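Local coordinates for protein succinate-semialdehyde dehydrogenase (Synechococcus sp., PDB 4ITB) that probably oxidises succinate semialdehyde to succinate, using NADP+ as the hydride acceptor and a covalent thiol adduct as intermediate, at residues M130-P135 against A158-Q163; A204-S209 against L229-S234; N260-I265 against P305-G310. All blocks are in the same frame, centred on the assembly; numbering follows the deposited sequence.

Following the chain from its N terminus, the three contacts come one after another and none encloses or crosses another. Contact 1 closes a loop that takes in helix 137-148 and strand 152-156, joining the ends of two parallel strands of the eight-stranded cofactor-binding sheet. Further along, contact 2 closes a second loop of the same sheet, through helix 210-222, and from it the chain runs on into strand 235-239 of the seven-stranded sheet. Contact 3 closes the longest loop, around strand 267-273 and helix 274-289, within that second half. Their centres lie 12 to 15 Å apart, and all three border the cleft where NADPH and 4-oxobutanoic acid meet.

Contact 1 (M130-P135 against A158-Q163); sequences MPWNFP and ASNVPQ. With NDP (NADPH dihydro-nicotinamide-adenine-dinucleotide phosphate), chain C; SSN (4-oxobutanoic acid), chain D; EDO (1,2-ethanediol), chain Q.
One residue past Trp-132, which packs on Ala-158, Asn-160 and Val-161, the amide nitrogen ND2 of Asn-133 has three acceptors: SSN O4 at 3.1 Å and, weakly, the nicotinamide oxygen O7N of NADPH on one side, and the carbonyl of Gln-262 on another. An amide pointed at the aldehyde-derived oxygen is what the oxyanion hole of aldehyde dehydrogenases provides, and this geometry is consistent with that role. Trp-132 holds the cofactor at its pyrophosphate. Its NE1 donates at 2.8 Å to phosphate oxygen O2N, which lies at the ring's edge in its plane. With chi1 at 48° its CG is folded between the backbone N and the carbonyl carbon, which brings CG and CD1 up to the amide of Asn-160. Ring and amide stand 75° apart, with Asn-160 ND2 3.4 Å from Trp-132 CG and Asn-160 OD1 equally near CD1. Trp-132 CB touches Ala-158 CB at 3.9 Å and, in a direction roughly at right angles, Val-161 CG1, which also touches Pro-135 CB at 4.2 Å. The turn from Ala-158 to Val-161 is a type I turn that presents Ser-159 to the 2'-phosphate: its N donates to O3X, and its OG donates to O1X at 2.7 Å. Such a grip suits NADP(H). On the facing segment, Met-130 O accepts from the adenosine ribose hydroxyl O3B. The whole cluster sits where strand 115-129 ends and helix 162-175 begins, with helices 64-75 and 79-103 against Pro-135 and strand 201-207 against Met-130.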
# COMPACT_ATOMS: atom_id res chain seq x y z
N MET A 130 -13.75 0.25 -11.35
CA MET A 130 -13.44 -0.84 -12.27
C MET A 130 -13.65 -0.47 -13.74
O MET A 130 -14.41 0.45 -14.06
CB MET A 130 -14.26 -2.08 -11.90
CG MET A 130 -13.82 -2.66 -10.54
SD MET A 130 -12.18 -3.47 -10.54
CE MET A 130 -11.35 -2.57 -9.25
N PRO A 131 -12.95 -1.16 -14.65
CA PRO A 131 -13.01 -0.85 -16.08
C PRO A 131 -13.92 -1.81 -16.87
O PRO A 131 -14.28 -2.88 -16.38
CB PRO A 131 -11.57 -1.05 -16.51
CG PRO A 131 -11.17 -2.25 -15.72
CD PRO A 131 -11.85 -2.09 -14.35
N TRP A 132 -14.24 -1.42 -18.09
CA TRP A 132 -15.17 -2.17 -18.92
C TRP A 132 -14.58 -3.41 -19.57
O TRP A 132 -15.33 -4.21 -20.14
CB TRP A 132 -15.76 -1.26 -20.02
CG TRP A 132 -14.68 -0.48 -20.74
CD1 TRP A 132 -14.33 0.81 -20.50
CD2 TRP A 132 -13.80 -0.97 -21.76
NE1 TRP A 132 -13.27 1.16 -21.31
CE2 TRP A 132 -12.93 0.09 -22.08
CE3 TRP A 132 -13.65 -2.19 -22.42
CZ2 TRP A 132 -11.93 -0.04 -23.06
CZ3 TRP A 132 -12.65 -2.32 -23.38
CH2 TRP A 132 -11.82 -1.24 -23.69
N ASN A 133 -13.25 -3.59 -19.53
CA ASN A 133 -12.65 -4.62 -20.39
C ASN A 133 -12.83 -6.05 -19.90
O ASN A 133 -12.91 -6.98 -20.70
CB ASN A 133 -11.18 -4.31 -20.73
CG ASN A 133 -10.27 -4.35 -19.53
OD1 ASN A 133 -10.69 -4.08 -18.40
ND2 ASN A 133 -9.00 -4.67 -19.78
N PHE A 134 -12.92 -6.22 -18.58
CA PHE A 134 -13.28 -7.50 -17.99
C PHE A 134 -14.33 -7.18 -16.94
O PHE A 134 -14.06 -7.14 -15.74
CB PHE A 134 -12.06 -8.21 -17.38
CG PHE A 134 -11.05 -8.66 -18.41
CD1 PHE A 134 -9.95 -7.87 -18.71
CD2 PHE A 134 -11.22 -9.85 -19.09
CE1 PHE A 134 -9.03 -8.27 -19.67
CE2 PHE A 134 -10.29 -10.27 -20.04
CZ PHE A 134 -9.20 -9.47 -20.33
N PRO A 135 -15.56 -6.91 -17.40
CA PRO A 135 -16.55 -6.28 -16.52
C PRO A 135 -17.07 -7.19 -15.41
O PRO A 135 -17.66 -6.68 -14.46
CB PRO A 135 -17.67 -5.88 -17.48
CG PRO A 135 -17.55 -6.85 -18.62
CD PRO A 135 -16.09 -7.17 -18.75
N ALA A 158 -17.40 1.07 -14.87
CA ALA A 158 -17.32 1.94 -16.03
C ALA A 158 -18.72 2.30 -16.50
O ALA A 158 -19.67 1.51 -16.40
CB ALA A 158 -16.55 1.25 -17.12
N SER A 159 -18.86 3.50 -17.06
CA SER A 159 -20.17 4.04 -17.43
C SER A 159 -20.82 3.30 -18.59
O SER A 159 -22.02 3.45 -18.81
CB SER A 159 -20.07 5.54 -17.73
OG SER A 159 -19.99 6.28 -16.53
N ASN A 160 -20.02 2.53 -19.33
CA ASN A 160 -20.53 1.78 -20.48
C ASN A 160 -20.89 0.33 -20.18
O ASN A 160 -21.31 -0.39 -21.07
CB ASN A 160 -19.53 1.85 -21.65
CG ASN A 160 -18.15 1.35 -21.27
OD1 ASN A 160 -17.66 1.61 -20.17
ND2 ASN A 160 -17.50 0.64 -22.19
N VAL A 161 -20.73 -0.10 -18.92
CA VAL A 161 -21.18 -1.45 -18.56
C VAL A 161 -22.17 -1.47 -17.37
O VAL A 161 -22.02 -2.27 -16.44
CB VAL A 161 -19.98 -2.43 -18.34
CG1 VAL A 161 -19.24 -2.66 -19.65
CG2 VAL A 161 -19.03 -1.90 -17.27
N PRO A 162 -23.21 -0.62 -17.42
CA PRO A 162 -24.15 -0.58 -16.29
C PRO A 162 -24.89 -1.90 -16.07
O PRO A 162 -25.14 -2.29 -14.93
CB PRO A 162 -25.12 0.55 -16.68
CG PRO A 162 -25.05 0.60 -18.17
CD PRO A 162 -23.62 0.31 -18.49
N GLN A 163 -25.25 -2.60 -17.15
CA GLN A 163 -25.95 -3.86 -16.97
C GLN A 163 -25.05 -4.91 -16.32
O GLN A 163 -25.51 -5.68 -15.48
CB GLN A 163 -26.54 -4.38 -18.27
CG GLN A 163 -27.63 -3.48 -18.82
CD GLN A 163 -28.31 -4.09 -20.02
OE1 GLN A 163 -28.83 -5.21 -19.96
NE2 GLN A 163 -28.29 -3.37 -21.14
PA NDP C . -10.63 4.86 -17.62
O1A NDP C . -9.39 4.79 -16.77
O2A NDP C . -11.21 6.21 -17.93
O5B NDP C . -11.80 4.04 -16.87
C5B NDP C . -11.58 3.10 -15.81
C4B NDP C . -12.54 3.37 -14.65
O4B NDP C . -12.12 4.57 -13.99
C3B NDP C . -13.98 3.62 -15.07
O3B NDP C . -14.85 3.17 -14.02
C2B NDP C . -14.02 5.13 -15.15
O2B NDP C . -15.33 5.65 -15.02
C1B NDP C . -13.22 5.48 -13.93
N9A NDP C . -12.61 6.81 -13.93
C8A NDP C . -12.11 7.50 -14.98
N7A NDP C . -11.59 8.68 -14.56
C5A NDP C . -11.74 8.72 -13.22
C6A NDP C . -11.43 9.67 -12.14
N6A NDP C . -10.81 10.84 -12.42
N1A NDP C . -11.78 9.31 -10.89
C2A NDP C . -12.39 8.16 -10.60
N3A NDP C . -12.72 7.25 -11.53
C4A NDP C . -12.42 7.49 -12.82
O3 NDP C . -10.38 4.08 -19.02
PN NDP C . -10.91 4.45 -20.51
O1N NDP C . -10.90 5.93 -20.78
O2N NDP C . -12.15 3.64 -20.78
O5D NDP C . -9.70 3.77 -21.33
C5D NDP C . -8.58 4.58 -21.69
C4D NDP C . -7.29 3.76 -21.63
O4D NDP C . -6.99 3.35 -20.29
C3D NDP C . -7.38 2.46 -22.42
O3D NDP C . -7.10 2.65 -23.80
C2D NDP C . -6.30 1.64 -21.75
O2D NDP C . -5.03 2.09 -22.25
C1D NDP C . -6.43 2.03 -20.28
N1N NDP C . -7.28 1.05 -19.57
C2N NDP C . -6.69 0.11 -18.82
C3N NDP C . -7.39 -1.00 -18.36
C7N NDP C . -6.71 -2.04 -17.51
O7N NDP C . -7.14 -3.18 -17.49
N7N NDP C . -5.66 -1.70 -16.77
C4N NDP C . -8.85 -1.20 -18.70
C5N NDP C . -9.42 0.01 -19.26
C6N NDP C . -8.63 1.08 -19.66
P2B NDP C . -16.18 6.14 -16.29
O1X NDP C . -17.44 6.65 -15.66
O2X NDP C . -15.35 7.25 -16.92
O3X NDP C . -16.37 4.97 -17.22
C1 SSN D . -6.50 -10.06 -16.67
O1 SSN D . -6.54 -10.28 -15.43
C2 SSN D . -6.26 -8.69 -17.22
O2 SSN D . -6.68 -11.00 -17.47
C3 SSN D . -6.31 -7.50 -16.33
C4 SSN D . -5.99 -6.16 -16.93
O4 SSN D . -6.63 -5.79 -18.10
C1 EDO Q . -21.24 3.82 -14.05
O1 EDO Q . -20.96 3.66 -12.66
C2 EDO Q . -22.22 2.75 -14.54
O2 EDO Q . -21.70 1.42 -14.38

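Contact 2 (A204-S209 against L229-S234). With NDP (NADPH dihydro-nicotinamide-adenine-dinucleotide phosphate), chain C; SSN (4-oxobutanoic acid), chain D; EDO (1,2-ethanediol), chain L.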
# COMPACT_ATOMS: atom_id res chain seq x y z
N ALA A 204 -9.39 2.15 -1.11
CA ALA A 204 -9.89 2.14 -2.47
C ALA A 204 -8.96 1.43 -3.44
O ALA A 204 -7.74 1.44 -3.26
CB ALA A 204 -10.15 3.55 -2.95
N THR A 205 -9.54 0.80 -4.45
CA THR A 205 -8.77 0.15 -5.50
C THR A 205 -9.28 0.62 -6.85
O THR A 205 -10.48 0.89 -7.01
CB THR A 205 -8.83 -1.39 -5.38
OG1 THR A 205 -7.97 -1.97 -6.36
CG2 THR A 205 -10.25 -1.90 -5.57
N LEU A 206 -8.38 0.76 -7.80
CA LEU A 206 -8.76 1.11 -9.17
C LEU A 206 -7.97 0.29 -10.18
O LEU A 206 -6.75 0.15 -10.05
CB LEU A 206 -8.55 2.60 -9.43
CG LEU A 206 -9.02 3.12 -10.80
CD1 LEU A 206 -9.51 4.56 -10.71
CD2 LEU A 206 -7.90 3.03 -11.86
N THR A 207 -8.68 -0.23 -11.17
CA THR A 207 -8.06 -0.80 -12.36
C THR A 207 -8.55 0.01 -13.55
O THR A 207 -9.74 0.31 -13.67
CB THR A 207 -8.43 -2.29 -12.53
OG1 THR A 207 -7.90 -3.03 -11.42
CG2 THR A 207 -7.86 -2.84 -13.83
N GLY A 208 -7.62 0.41 -14.42
CA GLY A 208 -7.95 1.28 -15.54
C GLY A 208 -6.77 2.08 -16.05
O GLY A 208 -5.64 1.59 -16.03
N SER A 209 -7.04 3.30 -16.50
CA SER A 209 -6.01 4.18 -17.09
C SER A 209 -5.20 4.89 -16.02
O SER A 209 -5.65 5.06 -14.88
CB SER A 209 -6.66 5.26 -17.97
OG SER A 209 -7.32 6.25 -17.19
N LEU A 229 -3.49 -0.07 -7.17
CA LEU A 229 -3.72 0.35 -8.55
C LEU A 229 -3.17 -0.68 -9.52
O LEU A 229 -2.03 -1.13 -9.39
CB LEU A 229 -3.00 1.68 -8.82
CG LEU A 229 -3.41 2.90 -8.01
CD1 LEU A 229 -2.61 4.11 -8.45
CD2 LEU A 229 -4.90 3.18 -8.15
N GLU A 230 -3.98 -1.04 -10.50
CA GLU A 230 -3.50 -1.81 -11.64
C GLU A 230 -3.86 -1.05 -12.89
O GLU A 230 -5.03 -0.95 -13.26
CB GLU A 230 -4.07 -3.22 -11.67
CG GLU A 230 -3.43 -4.11 -12.73
CD GLU A 230 -4.31 -4.29 -13.95
OE1 GLU A 230 -4.04 -3.64 -14.98
OE2 GLU A 230 -5.26 -5.09 -13.87
N LEU A 231 -2.85 -0.49 -13.53
CA LEU A 231 -3.08 0.36 -14.66
C LEU A 231 -2.65 -0.41 -15.92
O LEU A 231 -2.59 -1.65 -15.89
CB LEU A 231 -2.39 1.71 -14.44
CG LEU A 231 -2.73 2.27 -13.04
CD1 LEU A 231 -1.96 3.56 -12.74
CD2 LEU A 231 -4.24 2.48 -12.81
N GLY A 232 -2.38 0.27 -17.01
CA GLY A 232 -2.08 -0.47 -18.22
C GLY A 232 -0.70 -1.11 -18.24
O GLY A 232 0.05 -1.12 -17.24
N GLY A 233 -0.37 -1.67 -19.39
CA GLY A 233 0.96 -2.17 -19.64
C GLY A 233 1.30 -2.05 -21.11
O GLY A 233 0.44 -1.79 -21.94
N SER A 234 2.57 -2.23 -21.43
CA SER A 234 2.97 -2.43 -22.81
C SER A 234 3.91 -3.62 -22.78
O SER A 234 5.11 -3.50 -23.04
CB SER A 234 3.64 -1.18 -23.38
OG SER A 234 3.91 -1.36 -24.76
PA NDP C . -10.63 4.86 -17.62
O1A NDP C . -9.39 4.79 -16.77
O2A NDP C . -11.21 6.21 -17.93
O5B NDP C . -11.80 4.04 -16.87
C5B NDP C . -11.58 3.10 -15.81
C4B NDP C . -12.54 3.37 -14.65
O4B NDP C . -12.12 4.57 -13.99
C3B NDP C . -13.98 3.62 -15.07
O3B NDP C . -14.85 3.17 -14.02
C2B NDP C . -14.02 5.13 -15.15
O2B NDP C . -15.33 5.65 -15.02
C1B NDP C . -13.22 5.48 -13.93
N9A NDP C . -12.61 6.81 -13.93
C8A NDP C . -12.11 7.50 -14.98
N7A NDP C . -11.59 8.68 -14.56
C5A NDP C . -11.74 8.72 -13.22
C6A NDP C . -11.43 9.67 -12.14
N6A NDP C . -10.81 10.84 -12.42
N1A NDP C . -11.78 9.31 -10.89
C2A NDP C . -12.39 8.16 -10.60
N3A NDP C . -12.72 7.25 -11.53
C4A NDP C . -12.42 7.49 -12.82
O3 NDP C . -10.38 4.08 -19.02
PN NDP C . -10.91 4.45 -20.51
O1N NDP C . -10.90 5.93 -20.78
O2N NDP C . -12.15 3.64 -20.78
O5D NDP C . -9.70 3.77 -21.33
C5D NDP C . -8.58 4.58 -21.69
C4D NDP C . -7.29 3.76 -21.63
O4D NDP C . -6.99 3.35 -20.29
C3D NDP C . -7.38 2.46 -22.42
O3D NDP C . -7.10 2.65 -23.80
C2D NDP C . -6.30 1.64 -21.75
O2D NDP C . -5.03 2.09 -22.25
C1D NDP C . -6.43 2.03 -20.28
N1N NDP C . -7.28 1.05 -19.57
C2N NDP C . -6.69 0.11 -18.82
C3N NDP C . -7.39 -1.00 -18.36
C7N NDP C . -6.71 -2.04 -17.51
O7N NDP C . -7.14 -3.18 -17.49
N7N NDP C . -5.66 -1.70 -16.77
C4N NDP C . -8.85 -1.20 -18.70
C5N NDP C . -9.42 0.01 -19.26
C6N NDP C . -8.63 1.08 -19.66
P2B NDP C . -16.18 6.14 -16.29
O1X NDP C . -17.44 6.65 -15.66
O2X NDP C . -15.35 7.25 -16.92
O3X NDP C . -16.37 4.97 -17.22
C1 SSN D . -6.50 -10.06 -16.67
O1 SSN D . -6.54 -10.28 -15.43
C2 SSN D . -6.26 -8.69 -17.22
O2 SSN D . -6.68 -11.00 -17.47
C3 SSN D . -6.31 -7.50 -16.33
C4 SSN D . -5.99 -6.16 -16.93
O4 SSN D . -6.63 -5.79 -18.10
C1 EDO L . -2.47 2.98 -19.09
O1 EDO L . -2.30 3.01 -17.67
C2 EDO L . -2.15 4.38 -19.62
O2 EDO L . -3.17 5.29 -19.22
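Leu-206 and Thr-207 lie beside Leu-229 and Glu-230 as a parallel strand pair of a beta-alpha-beta unit in the cofactor-binding domain, strand 201-207 leading through helix 210-222 to strand 227-230. Two backbone bonds stitch the pair: Glu-230 N to Leu-206 O at 3.0 Å, and Gly-208 N to Glu-230 O at 3.1 Å. Leu-206 and Leu-229 turn to one face of the sheet, where helix 210-222 covers them; there Leu-206 CD2 meets Leu-231 CD2 at 3.8 Å, the two side chains crossing near a right angle. Thr-207 and Glu-230 share the other face, and the methyl CG2 of the threonine lies against the carboxylate oxygen OE2. This Rossmann-like arrangement puts the cofactor at the strand ends. At Gly-208 a side chain would run into NADPH C5B, and the next residue, Ser-209, holds phosphate oxygen O1A twice, by its N at 2.8 Å and by its OG at 2.6 Å, just ahead of helix 210-222. The glutamate chain leaves with CG anti to the backbone N (chi1 -172°) and bends at chi2, bringing OE1 to the nicotinamide amide N7N at 3.1 Å on a nearly straight bond of 172°. OE2 forms a salt bridge with Arg-141 and comes within 3.3 Å of SSN C4. An alanine here would be likely to leave the nicotinamide amide without this acceptor and Arg-141 without its carboxylate. Leu-229 and Leu-231 also pack on Ile-224 of the second subunit.

Contact 3 (N260-I265 against P305-G310). With SSN (4-oxobutanoic acid), chain D; NDP (NADPH dihydro-nicotinamide-adenine-dinucleotide phosphate), chain C.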
# COMPACT_ATOMS: atom_id res chain seq x y z
N ASN A 260 -10.24 -8.62 -27.94
CA ASN A 260 -10.09 -7.62 -29.01
C ASN A 260 -8.90 -6.69 -28.77
O ASN A 260 -8.91 -5.51 -29.14
CB ASN A 260 -11.39 -6.84 -29.20
CG ASN A 260 -12.59 -7.76 -29.39
OD1 ASN A 260 -12.46 -8.84 -29.97
ND2 ASN A 260 -13.76 -7.34 -28.88
N GLY A 261 -7.87 -7.24 -28.13
CA GLY A 261 -6.65 -6.51 -27.83
C GLY A 261 -6.69 -5.71 -26.53
O GLY A 261 -5.67 -5.17 -26.10
N GLN A 262 -7.86 -5.64 -25.91
CA GLN A 262 -8.08 -4.73 -24.79
C GLN A 262 -7.77 -5.38 -23.45
O GLN A 262 -8.65 -5.60 -22.61
CB GLN A 262 -9.51 -4.19 -24.86
CG GLN A 262 -9.82 -3.50 -26.19
CD GLN A 262 -11.30 -3.40 -26.48
OE1 GLN A 262 -11.79 -2.32 -26.82
NE2 GLN A 262 -12.01 -4.51 -26.35
N SER A 263 -6.50 -5.72 -23.25
CA SER A 263 -6.04 -6.28 -21.99
C SER A 263 -4.77 -5.61 -21.55
O SER A 263 -3.86 -5.36 -22.35
CB SER A 263 -5.79 -7.78 -22.11
OG SER A 263 -5.17 -8.25 -20.93
N CYS A 264 -4.69 -5.35 -20.25
CA CYS A 264 -3.51 -4.80 -19.61
C CYS A 264 -2.27 -5.67 -19.83
O CYS A 264 -1.16 -5.16 -19.90
CB CYS A 264 -3.79 -4.65 -18.11
SG CYS A 264 -4.12 -6.22 -17.25
N ILE A 265 -2.49 -6.98 -19.95
CA ILE A 265 -1.40 -7.95 -20.14
C ILE A 265 -1.40 -8.57 -21.54
O ILE A 265 -0.87 -9.66 -21.74
CB ILE A 265 -1.40 -9.07 -19.07
CG1 ILE A 265 -2.77 -9.74 -18.99
CG2 ILE A 265 -0.96 -8.51 -17.72
CD1 ILE A 265 -2.83 -10.92 -18.02
N PRO A 305 -15.82 -5.85 -32.17
CA PRO A 305 -15.49 -4.43 -32.23
C PRO A 305 -14.75 -4.00 -30.97
O PRO A 305 -14.87 -4.68 -29.94
CB PRO A 305 -16.87 -3.77 -32.26
CG PRO A 305 -17.72 -4.70 -31.43
CD PRO A 305 -17.22 -6.09 -31.78
N LEU A 306 -14.02 -2.90 -31.04
CA LEU A 306 -13.50 -2.25 -29.84
C LEU A 306 -14.69 -1.73 -29.02
O LEU A 306 -15.78 -1.54 -29.55
CB LEU A 306 -12.54 -1.12 -30.20
CG LEU A 306 -11.33 -1.57 -31.01
CD1 LEU A 306 -10.45 -0.38 -31.31
CD2 LEU A 306 -10.55 -2.64 -30.25
N ALA A 307 -14.48 -1.49 -27.73
CA ALA A 307 -15.62 -1.28 -26.84
C ALA A 307 -16.35 0.03 -27.05
O ALA A 307 -17.56 0.10 -26.81
CB ALA A 307 -15.19 -1.42 -25.39
N THR A 308 -15.64 1.08 -27.45
CA THR A 308 -16.24 2.40 -27.60
C THR A 308 -15.68 3.15 -28.79
O THR A 308 -14.60 2.83 -29.30
CB THR A 308 -16.01 3.30 -26.36
OG1 THR A 308 -14.64 3.71 -26.33
CG2 THR A 308 -16.35 2.57 -25.04
N GLU A 309 -16.40 4.18 -29.22
CA GLU A 309 -15.91 5.05 -30.29
C GLU A 309 -14.59 5.72 -29.90
O GLU A 309 -13.72 5.90 -30.74
CB GLU A 309 -16.97 6.10 -30.64
CG GLU A 309 -16.56 7.06 -31.75
CD GLU A 309 -16.37 6.38 -33.09
OE1 GLU A 309 -17.04 5.35 -33.33
OE2 GLU A 309 -15.57 6.87 -33.91
N GLY A 310 -14.45 6.07 -28.62
CA GLY A 310 -13.26 6.72 -28.12
C GLY A 310 -12.02 5.85 -28.22
O GLY A 310 -10.95 6.32 -28.61
C1 SSN D . -6.50 -10.06 -16.67
O1 SSN D . -6.54 -10.28 -15.43
C2 SSN D . -6.26 -8.69 -17.22
O2 SSN D . -6.68 -11.00 -17.47
C3 SSN D . -6.31 -7.50 -16.33
C4 SSN D . -5.99 -6.16 -16.93
O4 SSN D . -6.63 -5.79 -18.10
PA NDP C . -10.63 4.86 -17.62
O1A NDP C . -9.39 4.79 -16.77
O2A NDP C . -11.21 6.21 -17.93
O5B NDP C . -11.80 4.04 -16.87
C5B NDP C . -11.58 3.10 -15.81
C4B NDP C . -12.54 3.37 -14.65
O4B NDP C . -12.12 4.57 -13.99
C3B NDP C . -13.98 3.62 -15.07
O3B NDP C . -14.85 3.17 -14.02
C2B NDP C . -14.02 5.13 -15.15
O2B NDP C . -15.33 5.65 -15.02
C1B NDP C . -13.22 5.48 -13.93
N9A NDP C . -12.61 6.81 -13.93
C8A NDP C . -12.11 7.50 -14.98
N7A NDP C . -11.59 8.68 -14.56
C5A NDP C . -11.74 8.72 -13.22
C6A NDP C . -11.43 9.67 -12.14
N6A NDP C . -10.81 10.84 -12.42
N1A NDP C . -11.78 9.31 -10.89
C2A NDP C . -12.39 8.16 -10.60
N3A NDP C . -12.72 7.25 -11.53
C4A NDP C . -12.42 7.49 -12.82
O3 NDP C . -10.38 4.08 -19.02
PN NDP C . -10.91 4.45 -20.51
O1N NDP C . -10.90 5.93 -20.78
O2N NDP C . -12.15 3.64 -20.78
O5D NDP C . -9.70 3.77 -21.33
C5D NDP C . -8.58 4.58 -21.69
C4D NDP C . -7.29 3.76 -21.63
O4D NDP C . -6.99 3.35 -20.29
C3D NDP C . -7.38 2.46 -22.42
O3D NDP C . -7.10 2.65 -23.80
C2D NDP C . -6.30 1.64 -21.75
O2D NDP C . -5.03 2.09 -22.25
C1D NDP C . -6.43 2.03 -20.28
N1N NDP C . -7.28 1.05 -19.57
C2N NDP C . -6.69 0.11 -18.82
C3N NDP C . -7.39 -1.00 -18.36
C7N NDP C . -6.71 -2.04 -17.51
O7N NDP C . -7.14 -3.18 -17.49
N7N NDP C . -5.66 -1.70 -16.77
C4N NDP C . -8.85 -1.20 -18.70
C5N NDP C . -9.42 0.01 -19.26
C6N NDP C . -8.63 1.08 -19.66
P2B NDP C . -16.18 6.14 -16.29
O1X NDP C . -17.44 6.65 -15.66
O2X NDP C . -15.35 7.25 -16.92
O3X NDP C . -16.37 4.97 -17.22
O HOH W 1 -14.58 -5.00 -27.37
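Pro-305 meets Asn-260 and Gln-262 by way of one water: the water donates to Pro-305 O at 2.6 Å while accepting from Asn-260 ND2 and from Gln-262 NE2, at 2.8 Å for the latter. The water thus links both amides to the Pro-305 carbonyl. The amide of Asn-260 has further ties nearby, its OD1 accepting from the backbone N of Gly-304 and its ND2 also donating to Gly-76 O. Leu-306 follows and supplies the apolar part. Its CD2 comes up to Asn-260 O at 3.5 Å and also reaches the carboxamide end of Gln-262, whose side chain it crosses at a slant, while beyond them Leu-306 leans on helix 309-325. Ala-307 carries a direct hydrogen bond across the contact: its N donates to Gln-262 OE1 at 3.0 Å, with an angle of 152° at the hydrogen, in the plane of the amide and on a lone pair. Gln-262 gets there because CG lies beside the backbone N (chi1 -57°) and the chain is extended from that point on. At the centre of an inverse gamma turn, this glutamine belongs to the loop bearing the nucleophilic thiol of the aldehyde dehydrogenase fold. Two residues further along, Cys-264 SG is covalently joined to SSN C4 at 1.9 Å, an adduct consistent with a thiohemiacetal, and Cys-264 N donates to SSN O4 at 2.9 Å. An ST turn, Ser-263 OG accepting from Ile-265 N, spans Cys-264. Thr-308 is the N-cap of helix 309-325, its OG1 accepting from Ile-311 N.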